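Side-chain contacts in solute-binding periplasmic protein of iron/siderophore ABC transporter (Yersinia pestis, PDB 6B2Y), which probably binds a chelated metal such as siderophore-bound iron in the periplasm and delivers it to an ABC transporter for uptake: residues Thr204-Lys209 / Pro352-Asp357; Asp274-Ser279 / Leu310-Ile315; Ala342-Ala347 / Lys361-Ser366. All coordinates share one frame; numbering follows the deposited sequence.

Contact 1 (Thr204-Lys209 / Pro352-Asp357)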
# COMPACT_ATOMS: atom_id res chain seq x y z
N THR A 204 -6.16 16.10 8.58
CA THR A 204 -5.45 16.64 9.73
C THR A 204 -5.97 18.00 10.15
O THR A 204 -5.80 18.37 11.32
CB THR A 204 -3.93 16.72 9.47
OG1 THR A 204 -3.65 17.61 8.39
CG2 THR A 204 -3.38 15.32 9.19
N ASP A 205 -6.57 18.76 9.23
CA ASP A 205 -7.24 20.00 9.62
C ASP A 205 -8.15 19.76 10.82
O ASP A 205 -8.25 20.60 11.72
CB ASP A 205 -8.07 20.57 8.45
CG ASP A 205 -7.24 21.38 7.43
OD1 ASP A 205 -6.01 21.54 7.57
OD2 ASP A 205 -7.85 21.86 6.46
N ILE A 206 -8.82 18.60 10.84
CA ILE A 206 -9.71 18.21 11.93
C ILE A 206 -8.97 17.43 13.01
O ILE A 206 -9.11 17.72 14.21
CB ILE A 206 -10.90 17.40 11.38
CG1 ILE A 206 -11.84 18.30 10.57
CG2 ILE A 206 -11.65 16.71 12.51
CD1 ILE A 206 -12.92 17.56 9.81
N THR A 207 -8.19 16.41 12.65
CA THR A 207 -7.63 15.54 13.68
C THR A 207 -6.46 16.15 14.45
O THR A 207 -6.14 15.65 15.54
CB THR A 207 -7.19 14.19 13.09
OG1 THR A 207 -6.21 14.43 12.08
CG2 THR A 207 -8.40 13.43 12.47
N ASN A 208 -5.82 17.21 13.93
CA ASN A 208 -4.77 17.87 14.70
C ASN A 208 -5.30 18.41 16.03
O ASN A 208 -4.56 18.43 17.03
CB ASN A 208 -4.15 19.03 13.90
CG ASN A 208 -3.15 18.56 12.84
OD1 ASN A 208 -2.65 17.44 12.89
ND2 ASN A 208 -2.85 19.43 11.88
N LYS A 209 -6.56 18.84 16.07
CA LYS A 209 -7.13 19.51 17.24
C LYS A 209 -7.74 18.57 18.27
O LYS A 209 -8.11 19.01 19.36
CB LYS A 209 -8.20 20.52 16.81
CG LYS A 209 -7.80 21.38 15.63
CD LYS A 209 -6.88 22.50 16.05
CE LYS A 209 -6.34 23.26 14.84
NZ LYS A 209 -7.33 24.23 14.26
N PRO A 352 -17.27 9.85 12.14
CA PRO A 352 -18.23 9.95 11.02
C PRO A 352 -18.88 11.32 10.91
O PRO A 352 -19.03 11.84 9.79
CB PRO A 352 -19.27 8.87 11.35
CG PRO A 352 -18.65 8.00 12.40
CD PRO A 352 -17.67 8.85 13.14
N GLU A 353 -19.26 11.91 12.04
CA GLU A 353 -19.92 13.21 12.02
C GLU A 353 -19.02 14.29 11.43
O GLU A 353 -19.44 15.04 10.53
CB GLU A 353 -20.34 13.57 13.45
CG GLU A 353 -20.74 15.02 13.64
CD GLU A 353 -22.08 15.16 14.35
OE1 GLU A 353 -22.79 16.15 14.07
OE2 GLU A 353 -22.40 14.29 15.19
N GLN A 354 -17.78 14.37 11.90
CA GLN A 354 -16.88 15.43 11.48
C GLN A 354 -16.42 15.28 10.04
O GLN A 354 -16.00 16.26 9.42
CB GLN A 354 -15.69 15.47 12.44
CG GLN A 354 -16.10 15.10 13.86
CD GLN A 354 -15.10 15.54 14.90
OE1 GLN A 354 -14.43 16.57 14.75
NE2 GLN A 354 -15.00 14.77 15.98
N PHE A 355 -16.51 14.07 9.47
CA PHE A 355 -16.08 13.81 8.11
C PHE A 355 -17.26 13.41 7.22
O PHE A 355 -17.12 12.59 6.32
CB PHE A 355 -14.99 12.75 8.07
CG PHE A 355 -13.67 13.22 8.65
CD1 PHE A 355 -12.88 14.13 7.97
CD2 PHE A 355 -13.23 12.74 9.88
CE1 PHE A 355 -11.68 14.57 8.51
CE2 PHE A 355 -12.04 13.16 10.41
CZ PHE A 355 -11.26 14.08 9.73
N ALA A 356 -18.43 14.00 7.46
CA ALA A 356 -19.58 13.71 6.61
C ALA A 356 -19.38 14.24 5.20
O ALA A 356 -19.86 13.63 4.23
CB ALA A 356 -20.85 14.29 7.24
N ASP A 357 -18.67 15.36 5.05
CA ASP A 357 -18.42 15.95 3.75
C ASP A 357 -17.27 15.30 2.99
O ASP A 357 -17.04 15.64 1.83
CB ASP A 357 -18.15 17.45 3.92
CG ASP A 357 -17.00 17.73 4.89
OD1 ASP A 357 -16.04 18.44 4.49
OD2 ASP A 357 -17.04 17.24 6.05

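Contact 2 (Asp274-Ser279 / Leu310-Ile315)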
# COMPACT_ATOMS: atom_id res chain seq x y z
N ASP A 274 -11.54 0.15 20.90
CA ASP A 274 -12.81 0.74 20.50
C ASP A 274 -13.18 0.35 19.08
O ASP A 274 -14.36 0.14 18.77
CB ASP A 274 -12.76 2.26 20.62
CG ASP A 274 -12.57 2.73 22.04
OD1 ASP A 274 -13.06 2.04 22.97
OD2 ASP A 274 -11.95 3.80 22.23
N ILE A 275 -12.19 0.25 18.19
CA ILE A 275 -12.39 0.07 16.76
C ILE A 275 -11.48 -1.06 16.28
O ILE A 275 -10.33 -1.16 16.70
CB ILE A 275 -12.09 1.38 16.00
CG1 ILE A 275 -13.13 2.44 16.33
CG2 ILE A 275 -12.01 1.14 14.49
CD1 ILE A 275 -12.84 3.79 15.75
N TYR A 276 -12.02 -1.92 15.40
CA TYR A 276 -11.28 -3.05 14.84
C TYR A 276 -11.21 -2.88 13.33
O TYR A 276 -12.23 -2.61 12.68
CB TYR A 276 -11.93 -4.40 15.19
CG TYR A 276 -11.35 -5.56 14.40
CD1 TYR A 276 -10.23 -6.23 14.85
CD2 TYR A 276 -11.92 -5.96 13.21
CE1 TYR A 276 -9.68 -7.28 14.14
CE2 TYR A 276 -11.38 -7.02 12.48
CZ TYR A 276 -10.27 -7.67 12.95
OH TYR A 276 -9.72 -8.71 12.24
N ILE A 277 -10.01 -3.04 12.77
CA ILE A 277 -9.78 -2.96 11.33
C ILE A 277 -9.06 -4.23 10.89
O ILE A 277 -8.08 -4.63 11.52
CB ILE A 277 -8.94 -1.73 10.93
CG1 ILE A 277 -9.53 -0.45 11.52
CG2 ILE A 277 -8.87 -1.60 9.41
CD1 ILE A 277 -8.76 0.80 11.10
N ALA A 278 -9.53 -4.83 9.80
CA ALA A 278 -8.84 -5.94 9.16
C ALA A 278 -8.34 -5.49 7.79
O ALA A 278 -9.03 -4.78 7.07
CB ALA A 278 -9.78 -7.15 8.99
N SER A 279 -7.13 -5.90 7.42
CA SER A 279 -6.64 -5.67 6.07
C SER A 279 -6.63 -6.98 5.29
O SER A 279 -6.43 -8.06 5.86
CB SER A 279 -5.24 -5.05 6.02
OG SER A 279 -4.22 -6.03 6.09
N LEU A 310 -14.83 -11.65 10.82
CA LEU A 310 -15.26 -11.21 12.14
C LEU A 310 -15.84 -12.35 12.97
O LEU A 310 -16.05 -12.17 14.17
CB LEU A 310 -16.30 -10.10 12.02
CG LEU A 310 -15.90 -8.78 11.36
CD1 LEU A 310 -17.09 -7.86 11.28
CD2 LEU A 310 -14.78 -8.14 12.14
N GLY A 311 -16.12 -13.50 12.36
CA GLY A 311 -16.64 -14.65 13.07
C GLY A 311 -15.61 -15.62 13.60
O GLY A 311 -15.98 -16.67 14.12
N ARG A 312 -14.32 -15.30 13.48
CA ARG A 312 -13.27 -16.18 13.98
C ARG A 312 -13.26 -16.18 15.51
O ARG A 312 -13.71 -15.23 16.16
CB ARG A 312 -11.89 -15.74 13.48
CG ARG A 312 -11.62 -16.01 12.00
CD ARG A 312 -10.28 -15.39 11.58
NE ARG A 312 -10.32 -13.93 11.69
CZ ARG A 312 -9.31 -13.18 12.15
NH1 ARG A 312 -8.18 -13.74 12.54
NH2 ARG A 312 -9.45 -11.86 12.22
N LYS A 313 -12.74 -17.26 16.08
CA LYS A 313 -12.65 -17.37 17.52
C LYS A 313 -11.78 -16.26 18.09
O LYS A 313 -10.86 -15.77 17.44
CB LYS A 313 -12.09 -18.73 17.93
CG LYS A 313 -12.87 -19.92 17.39
CD LYS A 313 -12.47 -21.22 18.08
CE LYS A 313 -13.61 -21.80 18.95
NZ LYS A 313 -14.07 -20.87 20.04
N GLY A 314 -12.09 -15.86 19.33
CA GLY A 314 -11.35 -14.82 20.01
C GLY A 314 -11.75 -13.44 19.53
O GLY A 314 -12.26 -12.62 20.31
N ILE A 315 -11.54 -13.19 18.24
CA ILE A 315 -11.96 -11.94 17.61
C ILE A 315 -13.44 -11.67 17.84
O ILE A 315 -13.85 -10.53 18.07
CB ILE A 315 -11.60 -11.97 16.11
CG1 ILE A 315 -10.10 -12.19 15.92
CG2 ILE A 315 -12.11 -10.73 15.39
CD1 ILE A 315 -9.22 -11.01 16.33

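Contact 3 (Ala342-Ala347 / Lys361-Ser366)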
# COMPACT_ATOMS: atom_id res chain seq x y z
N ALA A 342 -6.43 5.29 2.38
CA ALA A 342 -6.62 4.63 3.66
C ALA A 342 -6.69 5.64 4.80
O ALA A 342 -7.48 5.49 5.74
CB ALA A 342 -5.50 3.62 3.92
N ILE A 343 -5.86 6.68 4.74
CA ILE A 343 -5.90 7.70 5.79
C ILE A 343 -7.28 8.34 5.87
O ILE A 343 -7.85 8.50 6.97
CB ILE A 343 -4.81 8.75 5.56
CG1 ILE A 343 -3.42 8.11 5.71
CG2 ILE A 343 -4.98 9.92 6.51
CD1 ILE A 343 -2.33 9.02 5.12
N GLN A 344 -7.85 8.67 4.71
CA GLN A 344 -9.17 9.29 4.68
C GLN A 344 -10.25 8.32 5.14
O GLN A 344 -11.18 8.71 5.86
CB GLN A 344 -9.48 9.81 3.27
CG GLN A 344 -8.70 11.05 2.87
CD GLN A 344 -9.19 11.62 1.56
OE1 GLN A 344 -9.99 10.99 0.85
NE2 GLN A 344 -8.74 12.80 1.22
N SER A 345 -10.16 7.06 4.72
CA SER A 345 -11.15 6.07 5.14
C SER A 345 -11.10 5.85 6.65
O SER A 345 -12.15 5.79 7.31
CB SER A 345 -10.94 4.74 4.41
OG SER A 345 -11.35 4.85 3.06
N PHE A 346 -9.90 5.73 7.22
CA PHE A 346 -9.77 5.60 8.67
C PHE A 346 -10.44 6.77 9.38
O PHE A 346 -11.21 6.58 10.33
CB PHE A 346 -8.30 5.52 9.09
CG PHE A 346 -7.63 4.22 8.77
CD1 PHE A 346 -8.22 3.31 7.89
CD2 PHE A 346 -6.41 3.91 9.32
CE1 PHE A 346 -7.60 2.12 7.59
CE2 PHE A 346 -5.76 2.73 9.02
CZ PHE A 346 -6.38 1.81 8.15
N ALA A 347 -10.12 7.99 8.95
CA ALA A 347 -10.64 9.18 9.62
C ALA A 347 -12.16 9.22 9.58
O ALA A 347 -12.81 9.53 10.58
CB ALA A 347 -10.06 10.43 8.97
N LYS A 361 -14.17 7.89 -1.94
CA LYS A 361 -14.43 7.40 -3.29
C LYS A 361 -14.19 8.50 -4.32
O LYS A 361 -13.64 8.25 -5.40
CB LYS A 361 -15.87 6.86 -3.39
CG LYS A 361 -16.07 5.55 -2.65
CD LYS A 361 -17.51 5.36 -2.20
CE LYS A 361 -17.88 3.89 -2.14
NZ LYS A 361 -18.81 3.49 -3.25
N LYS A 362 -14.59 9.74 -4.01
CA LYS A 362 -14.28 10.83 -4.93
C LYS A 362 -12.78 11.10 -4.98
O LYS A 362 -12.24 11.41 -6.05
CB LYS A 362 -15.06 12.08 -4.54
CG LYS A 362 -14.80 13.29 -5.45
CD LYS A 362 -14.86 12.95 -6.95
CE LYS A 362 -16.22 12.40 -7.39
NZ LYS A 362 -16.10 11.65 -8.68
N THR A 363 -12.09 11.01 -3.84
CA THR A 363 -10.64 11.16 -3.87
C THR A 363 -10.01 10.16 -4.82
O THR A 363 -9.13 10.51 -5.61
CB THR A 363 -10.06 11.00 -2.47
OG1 THR A 363 -10.70 11.94 -1.59
CG2 THR A 363 -8.56 11.24 -2.47
N MET A 364 -10.46 8.90 -4.75
CA MET A 364 -9.93 7.88 -5.64
C MET A 364 -10.28 8.18 -7.10
O MET A 364 -9.43 8.04 -7.98
CB MET A 364 -10.46 6.51 -5.22
CG MET A 364 -10.07 5.42 -6.16
SD MET A 364 -10.99 3.96 -5.78
CE MET A 364 -9.79 3.03 -4.95
N ASP A 365 -11.50 8.66 -7.37
CA ASP A 365 -11.85 9.11 -8.72
C ASP A 365 -10.88 10.17 -9.22
O ASP A 365 -10.45 10.12 -10.39
CB ASP A 365 -13.28 9.66 -8.74
CG ASP A 365 -14.32 8.57 -8.84
OD1 ASP A 365 -13.96 7.42 -9.16
OD2 ASP A 365 -15.51 8.86 -8.60
N SER A 366 -10.52 11.12 -8.36
CA SER A 366 -9.61 12.19 -8.77
C SER A 366 -8.20 11.65 -9.01
O SER A 366 -7.54 12.03 -9.98
CB SER A 366 -9.59 13.30 -7.72
OG SER A 366 -10.90 13.82 -7.54

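Contact 1 (Thr204-Lys209 / Pro352-Asp357)
The CA atoms of Ile-206 and Gln-354 lie 7.7 Å apart where the late part of helix 186-207 faces the loop that follows helix 340-350, a loop folded through a type I beta turn from Glu-353 to Ala-356. Ile-206 does most of the touching from the helical side. Its CG1 stands anti to the carbonyl carbon (chi1 -70°), and the extended second torsion carries CD1 out to the loop. There CD1 reaches 3.5 Å from Phe-355 CE1, approaching the ring obliquely, and 3.4 Å from the backbone oxygen Gln-354 O. Ile-206 CB is 3.7 Å from Phe-355 CZ, and the other branch, CG2, comes within 3.6 Å of Gln-354 OE1. Both arms thus lie against the ring, CD1 beside the backbone oxygen of Gln-354 and CG2 beside its side-chain amide oxygen.

The Phe-355 side chain runs against the direction of Ile-206, with CZ and CE1 leading. That of Thr-207 runs at about a right angle to it and sets its methyl at the ring edge, near the ring plane, with CG2 4.0 Å from Phe-355 CZ. Thr-207 OG1 has the carbonyl of Gln-245 as its main partner; that of Val-203, one turn back, is also within bonding range of its single proton. The Phe-355 carbonyl accepts a bond from Lys-348 NZ, tying the loop back to helix 340-350.

Helix 186-207 leads into strand 217-221 of the mixed sheet and is probably the long helix linking the two lobes, as in siderophore-binding relatives; the loop packs against its end.

Across the segments the chemistry is van der Waals and hydrophobic. A branched aliphatic and a buried ring suit such a joint, whereas exposed Gln-354 supplies a polar group that can meet water.

Contact 2 (Asp274-Ser279 / Leu310-Ile315)
Tyr-276 projects from its strand toward the loop segment 310-315, which meets its ring with Leu-310 and Ile-315 and its hydroxyl with Arg-312. The tyrosine ring is swung away from its own amide nitrogen (chi1 169°), which sends the phenol straight out to the loop. Leu-310 runs alongside it in the reverse direction and lays CD2 3.6 Å from Tyr-276 CE2, oblique to the ring. Ile-315 adds CG2 more loosely, 4.3 Å from Tyr-276 CZ.

Arg-312 bends at its third torsion (chi3 -64°), bringing the guanidinium edge to the phenol. Its NH2 is 3.2 Å from Tyr-276 OH, but the angle is too poor for a hydrogen bond; instead Glu-221 OE2 serves both, as salt-bridge partner of NH2 and hydrogen-bond partner of the hydroxyl. Tyrosine thus suits the site by giving an apolar ring to the aliphatics and a hydroxyl to Glu-221, whose charge Arg-312 balances. Ring and guanidinium planes are 43° apart, and Ile-315 CG1 lies above one guanidinium face, well off its centre.

Strand 275-280 runs between strands 217-221 and 326-330 of the mixed sheet. Tyr-276 points from it to the loop after helix 299-310, while Ile-275 and Ile-277 touch helix 340-350.

Contact 3 (Ala342-Ala347 / Lys361-Ser366)
The flat group here is the terminal amide of Gln-344, and Thr-363 meets it at the edge: Thr-363 OG1 donates to Gln-344 OE1 over 2.7 Å, lying in the carbonyl plane. The angle at the acceptor, C=O to donor, is 120°, so the hydroxyl sits squarely on a lone pair of the oxygen. The threonine carbons fall off to one side of that plane, with CB 3.3 Å from Gln-344 OE1 and the methyl CG2 4.0 Å from Gln-344 NE2. At the nitrogen end of the amide, NE2 gives a hydrogen bond to the carbonyl of Asn-199 in helix 186-207, where Val-203 also touches the glutamine.

An extended chain beyond CG lets Gln-344 cross from helix 340-350 to helix 360-371, whose Thr-363 points back at it from the opposite direction. With CG2 anti to its backbone nitrogen and OG1 beside it (chi1 -56°), the threonine turns the hydroxyl to the glutamine; Asp-359 O, one turn earlier, is only a weak second partner.

Both residues are buried, and the closest CA pair between the segments, that of Gln-344 and Thr-363, is 8.9 Å apart. A long amide therefore suits the gap: it satisfies a buried hydroxyl with its oxygen and a helix carbonyl with its nitrogen. Threonine suits the other side, offering a short hydroxyl and a methyl that lies by the amide. Bonds at both ends fix the amide's rotation and join three helices.

How the contacts relate
Helix 340-350 and its following loop tie the three together. Contact 1 includes the end of helix 186-207, and contact 3, its centre about 13 Å away, packs against that helix through Gln-344 and Thr-363; the two touch where Phe-355 CD2 lies 3.3 Å from Ala-347 O. Contact 2 lies on the mixed sheet that packs against helix 340-350, meeting contact 3 where Ile-277 CD1 is 3.9 Å from Phe-346 CE1. Contacts 1 and 2 do not touch; their nearest atoms are about 7 Å apart. Together they join the C-terminal lobe to the probable interlobe helix. In this apo form a sodium ion lies about 10 Å from the Thr-207 side chain, but nothing marks it as the chelate site.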